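Putative transcriptional regulator (PDB 3QI7) is of uncharacterised function but has a periplasmic binding protein-like fold, consistent with binding a small ligand such as a sugar. Local coordinates at residues 99-104 with 126-131. Sequence-based numbering, arbitrary orientation. Where two conformers were deposited one is given.
Sequences GLLPAL and NQLSQF
L101 reaches across to Q127, L128 and F131, and the apolar contact between the two helices is essentially a single leucine set against three residues spaced along one side of the 126-131 helix. The CA atoms of L101 and L128 lie 7.3 Å apart, close enough for a leucine to bridge the gap. The CB of L101 points toward 126-131, and a chi1 of -172° carries CG away from the backbone N, leaving the two methyls among Q127, L128 and F131, where they divide the work. CD2 packs 3.6 Å from Q127 CB, the nearest approach of the contact, and touches Q127 through the base of its side chain. CD1 settles between the other two partners, 3.9 Å from F131 CB and 4.2 Å from L128 CD2. The leucine crosses the side chains of Q127 and F131 at about a right angle, meeting them across their roots. The F131 ring is approached obliquely by L101 CD2, and Q127 OE1 lies at its edge in plane.

The polar link is indirect, since no hydrogen bond joins the segments directly. One water donates to F131 O at 2.6 Å and, more weakly, to L104 O at 3.1 Å, joining the two backbones beside the apolar patch.

Both helices belong to the domain whose parallel strands include 88-94, 115-118 and 134-137, and strand 115-118 falls between them in sequence, as in the alternating strand-helix order of periplasmic binding protein-like folds. L101 also touches V132, just past the second helix. A103 and the preceding L100 pack on helix 72-80, while L100 and L104 rest against strand 88-94.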
loop_
_atom_site.group_PDB
_atom_site.type_symbol
_atom_site.label_atom_id
_atom_site.label_comp_id
_atom_site.label_asym_id
_atom_site.label_seq_id
_atom_site.Cartn_x
_atom_site.Cartn_y
_atom_site.Cartn_z
ATOM N N GLY A 99 -5.653 7.389 -15.331
ATOM C CA GLY A 99 -5.776 7.326 -16.768
ATOM C C GLY A 99 -6.550 6.145 -17.307
ATOM O O GLY A 99 -6.999 6.190 -18.459
ATOM N N LEU A 100 -6.706 5.080 -16.510
ATOM C CA LEU A 100 -7.238 3.828 -17.050
ATOM C C LEU A 100 -8.758 3.713 -16.894
ATOM O O LEU A 100 -9.383 2.785 -17.435
ATOM C CB LEU A 100 -6.527 2.624 -16.415
ATOM C CG LEU A 100 -5.003 2.596 -16.621
ATOM C CD1 LEU A 100 -4.355 1.521 -15.719
ATOM C CD2 LEU A 100 -4.622 2.387 -18.113
ATOM N N LEU A 101 -9.369 4.664 -16.206
ATOM C CA LEU A 101 -10.813 4.584 -15.969
ATOM C C LEU A 101 -11.656 4.396 -17.243
ATOM O O LEU A 101 -12.574 3.561 -17.244
ATOM C CB LEU A 101 -11.304 5.786 -15.147
ATOM C CG LEU A 101 -12.753 5.763 -14.650
ATOM C CD1 LEU A 101 -13.082 4.484 -13.889
ATOM C CD2 LEU A 101 -13.005 6.987 -13.770
ATOM N N PRO A 102 -11.347 5.136 -18.347
ATOM C CA PRO A 102 -12.164 4.911 -19.557
ATOM C C PRO A 102 -12.167 3.463 -20.013
ATOM O O PRO A 102 -13.188 2.989 -20.535
ATOM C CB PRO A 102 -11.520 5.826 -20.618
ATOM C CG PRO A 102 -10.861 6.924 -19.806
ATOM C CD PRO A 102 -10.333 6.187 -18.576
ATOM N N ALA A 103 -11.060 2.760 -19.783
ATOM C CA ALA A 103 -10.969 1.357 -20.153
ATOM C C ALA A 103 -12.040 0.524 -19.440
ATOM O O ALA A 103 -12.682 -0.340 -20.052
ATOM C CB ALA A 103 -9.564 0.796 -19.847
ATOM N N LEU A 104 -12.209 0.766 -18.139
ATOM C CA LEU A 104 -13.157 -0.009 -17.364
ATOM C C LEU A 104 -14.607 0.381 -17.677
ATOM O O LEU A 104 -15.506 -0.458 -17.586
ATOM C CB LEU A 104 -12.854 0.109 -15.874
ATOM C CG LEU A 104 -11.502 -0.499 -15.444
ATOM C CD1 LEU A 104 -11.252 -0.299 -13.977
ATOM C CD2 LEU A 104 -11.392 -1.962 -15.775
ATOM N N ASN A 126 -14.191 9.979 -6.637
ATOM C CA ASN A 126 -15.620 10.054 -6.914
ATOM C C ASN A 126 -15.963 9.387 -8.253
ATOM O O ASN A 126 -16.979 8.698 -8.391
ATOM C CB ASN A 126 -16.077 11.514 -6.892
ATOM C CG ASN A 126 -15.992 12.112 -5.505
ATOM O OD1 ASN A 126 -16.972 12.114 -4.762
ATOM N ND2 ASN A 126 -14.805 12.555 -5.121
ATOM N N GLN A 127 -15.105 9.603 -9.244
ATOM C CA GLN A 127 -15.279 8.991 -10.561
ATOM C C GLN A 127 -15.117 7.480 -10.466
ATOM O O GLN A 127 -15.883 6.715 -11.046
ATOM C CB GLN A 127 -14.249 9.560 -11.523
ATOM C CG GLN A 127 -14.432 11.028 -11.819
ATOM C CD GLN A 127 -15.494 11.220 -12.837
ATOM O OE1 GLN A 127 -15.338 10.800 -13.991
ATOM N NE2 GLN A 127 -16.601 11.828 -12.431
ATOM N N LEU A 128 -14.106 7.045 -9.722
ATOM C CA LEU A 128 -13.933 5.622 -9.458
ATOM C C LEU A 128 -15.200 4.994 -8.845
ATOM O O LEU A 128 -15.629 3.904 -9.242
ATOM C CB LEU A 128 -12.743 5.408 -8.523
ATOM C CG LEU A 128 -11.327 5.536 -9.096
ATOM C CD1 LEU A 128 -10.273 5.338 -7.990
ATOM C CD2 LEU A 128 -11.053 4.524 -10.213
ATOM N N SER A 129 -15.806 5.679 -7.885
ATOM C CA SER A 129 -16.989 5.138 -7.211
ATOM C C SER A 129 -18.155 4.979 -8.187
ATOM O O SER A 129 -18.891 3.973 -8.136
ATOM C CB SER A 129 -17.403 6.032 -6.039
ATOM O OG SER A 129 -18.655 5.626 -5.497
ATOM N N GLN A 130 -18.329 5.973 -9.064
ATOM C CA GLN A 130 -19.423 5.978 -10.041
ATOM C C GLN A 130 -19.253 4.842 -11.053
ATOM O O GLN A 130 -20.209 4.168 -11.389
ATOM C CB GLN A 130 -19.491 7.337 -10.770
ATOM C CG GLN A 130 -20.798 7.596 -11.553
ATOM C CD GLN A 130 -20.812 8.936 -12.298
ATOM O OE1 GLN A 130 -20.024 9.837 -12.021
ATOM N NE2 GLN A 130 -21.720 9.060 -13.248
ATOM N N PHE A 131 -18.019 4.623 -11.519
ATOM C CA PHE A 131 -17.814 3.788 -12.739
ATOM C C PHE A 131 -17.148 2.428 -12.533
ATOM O O PHE A 131 -17.111 1.632 -13.469
ATOM C CB PHE A 131 -17.024 4.581 -13.797
ATOM C CG PHE A 131 -17.734 5.813 -14.282
ATOM C CD1 PHE A 131 -18.940 5.713 -14.944
ATOM C CD2 PHE A 131 -17.190 7.078 -14.061
ATOM C CE1 PHE A 131 -19.604 6.860 -15.384
ATOM C CE2 PHE A 131 -17.843 8.226 -14.491
ATOM C CZ PHE A 131 -19.049 8.119 -15.158
HETATM O O HOH W 1 -16.116 -0.507 -14.498
#